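Local coordinates for protein glutathione S-transferase (Legionella pneumophila subsp. pneumophila str. Philadelphia 1, PDB 3NIV) that probably isomerises maleylacetoacetate with glutathione as cofactor and may transfer glutathione, as a member of the zeta class of glutathione transferases, at residues Y15-A20 / V169-P173; Y134-K139 / N177-F183; F142-E146 / M185-I191. One frame throughout, in Å; residues are numbered along the deposited sequence.

Interaction 1. Residues Y15-A20 / V169-P173; sequences YRVRIA and VCLIP
Tyr-15 lays its ring against Pro-173 and Ile-172. Ring atom CD2 of Tyr-15 lies 3.4 Å from CB of Pro-173, with CG of the same proline nearly as close. Farther along the ring, OH of Tyr-15 sits 3.6 Å from the methyl CG2 of Ile-172. The two partners approach the ring obliquely. Tyr-15 has CG anti to the backbone N (chi1 -168°), which brings the ring alongside CB and CG of Pro-173.

One turn on, CD1 of Ile-19 reaches toward the Pro-173 ring and lies 4.1 Å from its CD. CB of Ile-19 lies 4.0 Å from CG1 of Val-169, and these two side chains run past each other in opposite directions. CG1 of Val-169 also lies 3.4 Å from O of Arg-16.

This is the domain interface of the glutathione transferase fold. Helix 12-23 belongs to the thioredoxin-like N-terminal domain, helix 166-180 to the all-helical C-terminal domain. The short segments run at 133° to each other.

All the touching residues are buried, including Arg-16. Its chain is extended from CG to NE. NE of Arg-16 donates to water 1 (2.7 Å), which lies in the guanidinium plane. Water 1 in turn donates to O of Cys-170, 2.7 Å away. NH1 of Arg-16 bonds to OG of Ser-69, and CD of Arg-16 passes 4.3 Å from SG of Cys-170.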
loop_
_atom_site.group_PDB
_atom_site.type_symbol
_atom_site.label_atom_id
_atom_site.label_comp_id
_atom_site.label_asym_id
_atom_site.label_seq_id
_atom_site.Cartn_x
_atom_site.Cartn_y
_atom_site.Cartn_z
ATOM N N TYR A 15 -10.642 -10.414 1.391
ATOM C CA TYR A 15 -11.992 -9.866 1.464
ATOM C C TYR A 15 -12.115 -8.730 0.438
ATOM O O TYR A 15 -13.048 -8.699 -0.356
ATOM C CB TYR A 15 -12.255 -9.410 2.907
ATOM C CG TYR A 15 -13.685 -9.071 3.290
ATOM C CD1 TYR A 15 -14.758 -9.342 2.447
ATOM C CD2 TYR A 15 -13.955 -8.498 4.526
ATOM C CE1 TYR A 15 -16.042 -9.027 2.819
ATOM C CE2 TYR A 15 -15.231 -8.184 4.900
ATOM C CZ TYR A 15 -16.278 -8.452 4.051
ATOM O OH TYR A 15 -17.551 -8.125 4.464
ATOM N N ARG A 16 -11.142 -7.828 0.415
ATOM C CA ARG A 16 -11.116 -6.771 -0.604
ATOM C C ARG A 16 -11.263 -7.332 -2.006
ATOM O O ARG A 16 -12.116 -6.899 -2.782
ATOM C CB ARG A 16 -9.791 -6.026 -0.573
ATOM C CG ARG A 16 -9.436 -5.443 0.743
ATOM C CD ARG A 16 -7.975 -5.061 0.730
ATOM N NE ARG A 16 -7.575 -4.637 2.060
ATOM C CZ ARG A 16 -6.324 -4.400 2.410
ATOM N NH1 ARG A 16 -5.365 -4.552 1.512
ATOM N NH2 ARG A 16 -6.043 -4.015 3.649
ATOM N N VAL A 17 -10.395 -8.275 -2.346
ATOM C CA VAL A 17 -10.453 -8.865 -3.664
ATOM C C VAL A 17 -11.827 -9.448 -3.944
ATOM O O VAL A 17 -12.386 -9.220 -5.002
ATOM C CB VAL A 17 -9.383 -9.934 -3.864
ATOM C CG1 VAL A 17 -9.466 -10.481 -5.278
ATOM C CG2 VAL A 17 -8.011 -9.344 -3.617
ATOM N N ARG A 18 -12.376 -10.193 -2.992
ATOM C CA ARG A 18 -13.686 -10.807 -3.194
ATOM C C ARG A 18 -14.772 -9.783 -3.508
ATOM O O ARG A 18 -15.552 -9.985 -4.439
ATOM C CB ARG A 18 -14.073 -11.722 -2.028
ATOM C CG ARG A 18 -13.246 -13.015 -1.990
ATOM C CD ARG A 18 -13.832 -14.051 -1.048
ATOM N NE ARG A 18 -14.158 -13.471 0.246
ATOM C CZ ARG A 18 -13.350 -13.487 1.300
ATOM N NH1 ARG A 18 -12.159 -14.070 1.220
ATOM N NH2 ARG A 18 -13.744 -12.934 2.443
ATOM N N ILE A 19 -14.805 -8.680 -2.758
ATOM C CA ILE A 19 -15.725 -7.575 -3.056
ATOM C C ILE A 19 -15.511 -6.995 -4.463
ATOM O O ILE A 19 -16.458 -6.819 -5.233
ATOM C CB ILE A 19 -15.575 -6.413 -2.054
ATOM C CG1 ILE A 19 -15.571 -6.931 -0.609
ATOM C CG2 ILE A 19 -16.655 -5.348 -2.310
ATOM C CD1 ILE A 19 -15.727 -5.856 0.446
ATOM N N ALA A 20 -14.259 -6.680 -4.782
ATOM C CA ALA A 20 -13.923 -6.106 -6.075
ATOM C C ALA A 20 -14.428 -6.982 -7.213
ATOM O O ALA A 20 -14.954 -6.479 -8.206
ATOM C CB ALA A 20 -12.426 -5.904 -6.191
ATOM N N VAL A 169 -14.458 -0.488 -0.913
ATOM C CA VAL A 169 -13.990 -1.853 -1.019
ATOM C C VAL A 169 -12.948 -2.161 0.059
ATOM O O VAL A 169 -12.931 -3.262 0.606
ATOM C CB VAL A 169 -13.389 -2.134 -2.399
ATOM C CG1 VAL A 169 -12.769 -3.533 -2.420
ATOM C CG2 VAL A 169 -14.443 -1.982 -3.474
ATOM N N CYS A 170 -12.092 -1.193 0.373
ATOM C CA CYS A 170 -11.062 -1.405 1.391
ATOM C C CYS A 170 -11.558 -1.120 2.803
ATOM O O CYS A 170 -11.034 -1.663 3.770
ATOM C CB CYS A 170 -9.813 -0.575 1.095
ATOM S SG CYS A 170 -8.971 -1.073 -0.414
ATOM N N LEU A 171 -12.574 -0.272 2.914
ATOM C CA LEU A 171 -13.092 0.149 4.214
ATOM C C LEU A 171 -13.851 -0.958 4.939
ATOM O O LEU A 171 -13.636 -1.196 6.130
ATOM C CB LEU A 171 -14.002 1.362 4.053
ATOM C CG LEU A 171 -14.637 1.878 5.343
ATOM C CD1 LEU A 171 -13.558 2.193 6.371
ATOM C CD2 LEU A 171 -15.510 3.111 5.083
ATOM N N ILE A 172 -14.738 -1.635 4.220
ATOM C CA ILE A 172 -15.578 -2.656 4.836
ATOM C C ILE A 172 -14.767 -3.743 5.559
ATOM O O ILE A 172 -15.010 -4.010 6.726
ATOM C CB ILE A 172 -16.635 -3.215 3.840
ATOM C CG1 ILE A 172 -17.838 -2.280 3.787
ATOM C CG2 ILE A 172 -17.107 -4.593 4.236
ATOM C CD1 ILE A 172 -17.509 -0.831 3.443
ATOM N N PRO A 173 -13.779 -4.350 4.881
ATOM C CA PRO A 173 -12.950 -5.349 5.577
ATOM C C PRO A 173 -12.233 -4.789 6.814
ATOM O O PRO A 173 -12.165 -5.468 7.833
ATOM C CB PRO A 173 -11.950 -5.791 4.504
ATOM C CG PRO A 173 -12.663 -5.535 3.212
ATOM C CD PRO A 173 -13.462 -4.274 3.444
HETATM O O HOH W 1 -9.312 -3.729 3.965
#

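Interaction 2. Residues Y134-K139 / N177-F183; sequences YHHWLK and NAHRFHF
The rings of Tyr-134 and Phe-181 are stacked face to face. Their centroids are 3.7 Å apart and their planes differ by 14°. Helix 166-180 ends here in a Schellman motif, which puts Phe-181 and Phe-183 against helix 127-149, within the all-helical C-terminal domain of the glutathione transferase fold. His-182 is the C-prime residue at positive phi. Phe-183 N bonds to O of Ala-178, and His-182 N to O of His-179.

The His-135 ring has CB of Phe-183 over one face, and O of Phe-181 at its edge. Phe-183 turns the edge of its own ring toward that histidine face, with planes at 79°. CB of Leu-138 covers one face of Phe-183, 3.9 Å from the ring centroid. Phe-183 has CG anti to its backbone N, which extends the ring toward Leu-138.

His-135 also bonds to this turn. NE2 of His-135 donates to O of Phe-181 at a modelled 2.5 Å, nearly straight (167°). That is shorter than usual, and the exact length is doubtful. The oxygen lies in the imidazole plane, but NE2 comes in tilted from the carbonyl plane.

Deeper in, CD1 of Leu-138 touches CB of Ala-178. ND2 of Asn-177 has a second partner in OG1 of Thr-12. Water 2 links Tyr-134 to this amide, 3.0 Å from OH of Tyr-134 and 3.2 Å from ND2 of Asn-177.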
loop_
_atom_site.group_PDB
_atom_site.type_symbol
_atom_site.label_atom_id
_atom_site.label_comp_id
_atom_site.label_asym_id
_atom_site.label_seq_id
_atom_site.Cartn_x
_atom_site.Cartn_y
_atom_site.Cartn_z
ATOM N N TYR A 134 -3.278 -3.072 18.742
ATOM C CA TYR A 134 -4.217 -3.266 17.653
ATOM C C TYR A 134 -5.222 -2.119 17.571
ATOM O O TYR A 134 -5.544 -1.629 16.483
ATOM C CB TYR A 134 -4.936 -4.592 17.838
ATOM C CG TYR A 134 -5.614 -5.089 16.597
ATOM C CD1 TYR A 134 -6.681 -4.396 16.043
ATOM C CD2 TYR A 134 -5.206 -6.259 15.989
ATOM C CE1 TYR A 134 -7.311 -4.852 14.903
ATOM C CE2 TYR A 134 -5.836 -6.728 14.855
ATOM C CZ TYR A 134 -6.884 -6.017 14.311
ATOM O OH TYR A 134 -7.504 -6.470 13.173
ATOM N N HIS A 135 -5.699 -1.688 18.731
ATOM C CA HIS A 135 -6.683 -0.617 18.816
ATOM C C HIS A 135 -6.046 0.730 18.497
ATOM O O HIS A 135 -6.711 1.653 18.001
ATOM C CB HIS A 135 -7.314 -0.597 20.216
ATOM C CG HIS A 135 -8.410 -1.603 20.403
ATOM N ND1 HIS A 135 -9.328 -1.526 21.431
ATOM C CD2 HIS A 135 -8.752 -2.694 19.676
ATOM C CE1 HIS A 135 -10.174 -2.535 21.341
ATOM N NE2 HIS A 135 -9.850 -3.259 20.287
ATOM N N HIS A 136 -4.754 0.839 18.786
ATOM C CA HIS A 136 -4.025 2.075 18.515
ATOM C C HIS A 136 -4.018 2.438 17.031
ATOM O O HIS A 136 -4.239 3.586 16.661
ATOM C CB HIS A 136 -2.588 1.985 19.019
ATOM C CG HIS A 136 -1.750 3.151 18.614
ATOM N ND1 HIS A 136 -2.093 4.451 18.921
ATOM C CD2 HIS A 136 -0.598 3.223 17.906
ATOM C CE1 HIS A 136 -1.187 5.272 18.425
ATOM N NE2 HIS A 136 -0.268 4.553 17.807
ATOM N N TRP A 137 -3.766 1.453 16.179
ATOM C CA TRP A 137 -3.678 1.728 14.756
ATOM C C TRP A 137 -5.069 1.876 14.180
ATOM O O TRP A 137 -5.258 2.566 13.173
ATOM C CB TRP A 137 -2.848 0.669 14.018
ATOM C CG TRP A 137 -1.501 0.499 14.638
ATOM C CD1 TRP A 137 -1.005 -0.625 15.210
ATOM C CD2 TRP A 137 -0.492 1.504 14.789
ATOM N NE1 TRP A 137 0.249 -0.397 15.693
ATOM C CE2 TRP A 137 0.593 0.902 15.454
ATOM C CE3 TRP A 137 -0.395 2.851 14.415
ATOM C CZ2 TRP A 137 1.761 1.591 15.755
ATOM C CZ3 TRP A 137 0.757 3.539 14.719
ATOM C CH2 TRP A 137 1.822 2.910 15.386
ATOM N N LEU A 138 -6.051 1.253 14.826
ATOM C CA LEU A 138 -7.431 1.460 14.399
ATOM C C LEU A 138 -7.823 2.927 14.592
ATOM O O LEU A 138 -8.328 3.565 13.666
ATOM C CB LEU A 138 -8.399 0.501 15.089
ATOM C CG LEU A 138 -8.512 -0.848 14.368
ATOM C CD1 LEU A 138 -9.051 -0.707 12.964
ATOM C CD2 LEU A 138 -7.173 -1.488 14.277
ATOM N N LYS A 139 -7.532 3.474 15.766
ATOM C CA LYS A 139 -7.884 4.857 16.057
ATOM C C LYS A 139 -7.198 5.800 15.078
ATOM O O LYS A 139 -7.831 6.685 14.503
ATOM C CB LYS A 139 -7.514 5.245 17.493
ATOM C CG LYS A 139 -8.261 6.480 17.984
ATOM C CD LYS A 139 -7.518 7.246 19.077
ATOM C CE LYS A 139 -8.023 8.701 19.144
ATOM N NZ LYS A 139 -7.033 9.665 19.745
ATOM N N ASN A 177 -12.625 -6.136 10.837
ATOM C CA ASN A 177 -11.538 -6.383 11.783
ATOM C C ASN A 177 -11.718 -5.668 13.113
ATOM O O ASN A 177 -11.421 -6.217 14.174
ATOM C CB ASN A 177 -10.208 -5.946 11.176
ATOM C CG ASN A 177 -9.641 -6.974 10.233
ATOM O OD1 ASN A 177 -10.145 -8.090 10.147
ATOM N ND2 ASN A 177 -8.584 -6.607 9.515
ATOM N N ALA A 178 -12.188 -4.428 13.042
ATOM C CA ALA A 178 -12.349 -3.592 14.223
ATOM C C ALA A 178 -13.380 -4.169 15.214
ATOM O O ALA A 178 -13.130 -4.234 16.421
ATOM C CB ALA A 178 -12.719 -2.180 13.812
ATOM N N HIS A 179 -14.532 -4.587 14.700
ATOM C CA HIS A 179 -15.554 -5.166 15.557
ATOM C C HIS A 179 -15.034 -6.476 16.129
ATOM O O HIS A 179 -15.143 -6.735 17.322
ATOM C CB HIS A 179 -16.859 -5.388 14.785
ATOM C CG HIS A 179 -17.517 -4.118 14.336
ATOM N ND1 HIS A 179 -17.911 -3.131 15.218
ATOM C CD2 HIS A 179 -17.858 -3.676 13.102
ATOM C CE1 HIS A 179 -18.463 -2.137 14.545
ATOM N NE2 HIS A 179 -18.436 -2.440 13.259
ATOM N N ARG A 180 -14.453 -7.286 15.257
ATOM C CA ARG A 180 -13.799 -8.523 15.653
ATOM C C ARG A 180 -12.825 -8.347 16.825
ATOM O O ARG A 180 -12.668 -9.244 17.647
ATOM C CB ARG A 180 -13.060 -9.118 14.453
ATOM C CG ARG A 180 -12.235 -10.328 14.798
ATOM C CD ARG A 180 -11.660 -10.980 13.557
ATOM N NE ARG A 180 -11.197 -12.335 13.836
ATOM C CZ ARG A 180 -10.180 -12.923 13.215
ATOM N NH1 ARG A 180 -9.500 -12.269 12.280
ATOM N NH2 ARG A 180 -9.840 -14.164 13.541
ATOM N N PHE A 181 -12.159 -7.202 16.896
ATOM C CA PHE A 181 -11.254 -6.935 18.006
ATOM C C PHE A 181 -11.909 -5.961 18.951
ATOM O O PHE A 181 -11.250 -5.324 19.782
ATOM C CB PHE A 181 -9.915 -6.411 17.497
ATOM C CG PHE A 181 -9.042 -7.488 16.937
ATOM C CD1 PHE A 181 -9.286 -8.009 15.673
ATOM C CD2 PHE A 181 -8.002 -8.014 17.690
ATOM C CE1 PHE A 181 -8.491 -9.031 15.152
ATOM C CE2 PHE A 181 -7.201 -9.036 17.184
ATOM C CZ PHE A 181 -7.447 -9.548 15.908
ATOM N N HIS A 182 -13.230 -5.884 18.805
ATOM C CA HIS A 182 -14.115 -5.045 19.613
ATOM C C HIS A 182 -13.597 -3.638 19.908
ATOM O O HIS A 182 -13.599 -3.175 21.043
ATOM C CB HIS A 182 -14.588 -5.767 20.881
ATOM C CG HIS A 182 -13.530 -6.585 21.544
ATOM N ND1 HIS A 182 -12.734 -6.092 22.555
ATOM C CD2 HIS A 182 -13.137 -7.866 21.341
ATOM C CE1 HIS A 182 -11.893 -7.034 22.946
ATOM N NE2 HIS A 182 -12.117 -8.120 22.226
ATOM N N PHE A 183 -13.164 -2.967 18.853
ATOM C CA PHE A 183 -12.841 -1.563 18.926
ATOM C C PHE A 183 -14.162 -0.813 18.801
ATOM O O PHE A 183 -15.033 -1.213 18.035
ATOM C CB PHE A 183 -11.892 -1.218 17.777
ATOM C CG PHE A 183 -11.560 0.240 17.665
ATOM C CD1 PHE A 183 -10.613 0.820 18.501
ATOM C CD2 PHE A 183 -12.166 1.026 16.695
ATOM C CE1 PHE A 183 -10.283 2.168 18.376
ATOM C CE2 PHE A 183 -11.843 2.373 16.569
ATOM C CZ PHE A 183 -10.903 2.945 17.414
HETATM O O HOH W 2 -6.610 -4.626 10.983
#

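Interaction 3. Residues F142-E146 / M185-I191; sequences FDAFE and MASYPII
Glu-146 grips the start of a helix with both carboxylate oxygens. OE2 of Glu-146 accepts from N of Ile-190 at 2.8 Å, and its OE1 accepts from N of Ile-191 at 3.0 Å. Both bonds are somewhat bent. Each oxygen uses its syn lone pair, so the carboxylate faces the two N-H groups as a fork. Glu-146 has CG anti to the backbone N (chi1 180°) and then bends at chi2 (96°), which turns the carboxylate toward the helix start. The two bonds fix the orientation of the carboxylate, and the partial positive charge of the helix end probably stabilises its negative charge.

Tyr-188 stands at the N-cap position of helix 189-198. The carboxylate that meets the first-turn amides comes from helix 127-149, some 40 residues earlier. The contact thus joins two helices of the all-helical C-terminal domain of the glutathione transferase fold, with residues 185-188 leading into the second.

The ring of Tyr-188 is packed on both faces. CB of Phe-142 lies over its centre, 3.4 Å from the centroid, and CB of Ser-187 covers the opposite face. OH of Tyr-188 donates to OD1 of Asp-143 (2.7 Å), meeting that oxygen from above the carboxylate plane. Water 3 also donates to OD1 and is hydrogen-bonded to OG of Ser-187.

Met-185, present as selenomethionine, makes a Met-aromatic contact with Phe-142. Bent at chi2 and chi3, it brings CE over one face of the ring. SE of Met-185 lies 3.5 Å from CE2 of Phe-142. On the inner side, CD1 of Ile-191 touches CD1 of Phe-145 at 3.7 Å.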
loop_
_atom_site.group_PDB
_atom_site.type_symbol
_atom_site.label_atom_id
_atom_site.label_comp_id
_atom_site.label_asym_id
_atom_site.label_seq_id
_atom_site.Cartn_x
_atom_site.Cartn_y
_atom_site.Cartn_z
ATOM N N PHE A 142 -8.693 5.277 11.486
ATOM C CA PHE A 142 -10.071 5.728 11.319
ATOM C C PHE A 142 -10.204 7.243 11.503
ATOM O O PHE A 142 -11.006 7.881 10.830
ATOM C CB PHE A 142 -11.018 4.948 12.227
ATOM C CG PHE A 142 -11.254 3.535 11.771
ATOM C CD1 PHE A 142 -11.310 3.231 10.424
ATOM C CD2 PHE A 142 -11.430 2.511 12.685
ATOM C CE1 PHE A 142 -11.535 1.917 9.995
ATOM C CE2 PHE A 142 -11.657 1.200 12.260
ATOM C CZ PHE A 142 -11.709 0.906 10.915
ATOM N N ASP A 143 -9.409 7.815 12.402
ATOM C CA ASP A 143 -9.360 9.260 12.535
ATOM C C ASP A 143 -9.062 9.848 11.162
ATOM O O ASP A 143 -9.805 10.692 10.655
ATOM C CB ASP A 143 -8.264 9.687 13.511
ATOM C CG ASP A 143 -8.651 9.479 14.966
ATOM O OD1 ASP A 143 -9.779 9.011 15.226
ATOM O OD2 ASP A 143 -7.820 9.788 15.855
ATOM N N ALA A 144 -7.969 9.396 10.552
ATOM C CA ALA A 144 -7.527 9.987 9.294
ATOM C C ALA A 144 -8.571 9.762 8.214
ATOM O O ALA A 144 -8.887 10.661 7.438
ATOM C CB ALA A 144 -6.180 9.422 8.875
ATOM N N PHE A 145 -9.123 8.560 8.177
ATOM C CA PHE A 145 -10.110 8.225 7.163
ATOM C C PHE A 145 -11.401 9.054 7.274
ATOM O O PHE A 145 -11.950 9.503 6.273
ATOM C CB PHE A 145 -10.426 6.738 7.242
ATOM C CG PHE A 145 -11.045 6.183 6.004
ATOM C CD1 PHE A 145 -12.397 6.353 5.753
ATOM C CD2 PHE A 145 -10.285 5.474 5.101
ATOM C CE1 PHE A 145 -12.974 5.831 4.608
ATOM C CE2 PHE A 145 -10.846 4.950 3.962
ATOM C CZ PHE A 145 -12.202 5.128 3.717
ATOM N N GLU A 146 -11.889 9.246 8.492
ATOM C CA GLU A 146 -13.153 9.939 8.694
ATOM C C GLU A 146 -12.945 11.417 8.415
ATOM O O GLU A 146 -13.842 12.118 7.937
ATOM C CB GLU A 146 -13.666 9.728 10.111
ATOM C CG GLU A 146 -14.993 10.429 10.403
ATOM C CD GLU A 146 -16.217 9.535 10.250
ATOM O OE1 GLU A 146 -16.087 8.392 9.760
ATOM O OE2 GLU A 146 -17.324 9.991 10.633
HETATM N N MSE A 185 -16.565 1.950 17.565
HETATM C CA MSE A 185 -16.643 2.817 16.387
HETATM C C MSE A 185 -17.375 4.142 16.599
HETATM O O MSE A 185 -17.515 4.927 15.663
HETATM C CB MSE A 185 -17.296 2.066 15.223
HETATM C CG MSE A 185 -16.453 0.926 14.676
HETATM SE SE MSE A 185 -14.686 1.497 14.008
HETATM C CE MSE A 185 -15.260 2.425 12.384
ATOM N N ALA A 186 -17.841 4.392 17.816
ATOM C CA ALA A 186 -18.654 5.582 18.099
ATOM C C ALA A 186 -18.134 6.876 17.452
ATOM O O ALA A 186 -18.911 7.723 17.013
ATOM C CB ALA A 186 -18.802 5.767 19.601
ATOM N N SER A 187 -16.818 7.016 17.396
ATOM C CA SER A 187 -16.185 8.249 16.942
ATOM C C SER A 187 -16.301 8.485 15.430
ATOM O O SER A 187 -15.979 9.571 14.939
ATOM C CB SER A 187 -14.713 8.237 17.360
ATOM O OG SER A 187 -14.020 9.387 16.909
ATOM N N TYR A 188 -16.788 7.483 14.704
ATOM C CA TYR A 188 -16.734 7.502 13.248
ATOM C C TYR A 188 -18.091 7.323 12.563
ATOM O O TYR A 188 -18.320 6.317 11.885
ATOM C CB TYR A 188 -15.761 6.425 12.778
ATOM C CG TYR A 188 -14.470 6.447 13.558
ATOM C CD1 TYR A 188 -13.588 7.505 13.427
ATOM C CD2 TYR A 188 -14.144 5.422 14.442
ATOM C CE1 TYR A 188 -12.412 7.543 14.140
ATOM C CE2 TYR A 188 -12.963 5.446 15.155
ATOM C CZ TYR A 188 -12.100 6.512 14.998
ATOM O OH TYR A 188 -10.928 6.569 15.708
ATOM N N PRO A 189 -18.985 8.315 12.718
ATOM C CA PRO A 189 -20.367 8.250 12.226
ATOM C C PRO A 189 -20.471 8.010 10.717
ATOM O O PRO A 189 -21.245 7.151 10.292
ATOM C CB PRO A 189 -20.926 9.637 12.559
ATOM C CG PRO A 189 -20.004 10.206 13.578
ATOM C CD PRO A 189 -18.676 9.611 13.347
ATOM N N ILE A 190 -19.713 8.762 9.921
ATOM C CA ILE A 190 -19.810 8.633 8.469
ATOM C C ILE A 190 -19.382 7.241 8.055
ATOM O O ILE A 190 -20.010 6.603 7.203
ATOM C CB ILE A 190 -18.942 9.653 7.722
ATOM C CG1 ILE A 190 -19.250 11.079 8.175
ATOM C CG2 ILE A 190 -19.143 9.512 6.221
ATOM C CD1 ILE A 190 -18.465 12.135 7.396
ATOM N N ILE A 191 -18.306 6.773 8.675
ATOM C CA ILE A 191 -17.812 5.429 8.425
ATOM C C ILE A 191 -18.834 4.378 8.842
ATOM O O ILE A 191 -19.122 3.437 8.096
ATOM C CB ILE A 191 -16.485 5.178 9.166
ATOM C CG1 ILE A 191 -15.317 5.707 8.318
ATOM C CG2 ILE A 191 -16.326 3.695 9.462
ATOM C CD1 ILE A 191 -14.005 5.909 9.086
HETATM O O HOH W 3 -11.098 9.952 17.364
#

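Overall arrangement
Interaction 1 lies in the core, near the centre of the chain, and joins the two domains. Interactions 2 and 3 are partly buried, farther out and within the C-terminal domain. Helix 166-180 serves interactions 1 and 2, and helix 127-149 serves interactions 2 and 3. The chemistry shifts accordingly. Interaction 1 is mostly apolar packing, with one tyrosine ring and one water bridge. Interaction 2 relies on stacked rings and a histidine bond to the carbonyl just past a helix end. Interaction 3 sets a carboxylate against a helix start. Leu-171 packs on Phe-142, Phe-145 and Ile-191, connecting interactions 1 and 3. Phe-183 meets Tyr-188, and Ala-178 meets Phe-142, where interactions 2 and 3 adjoin.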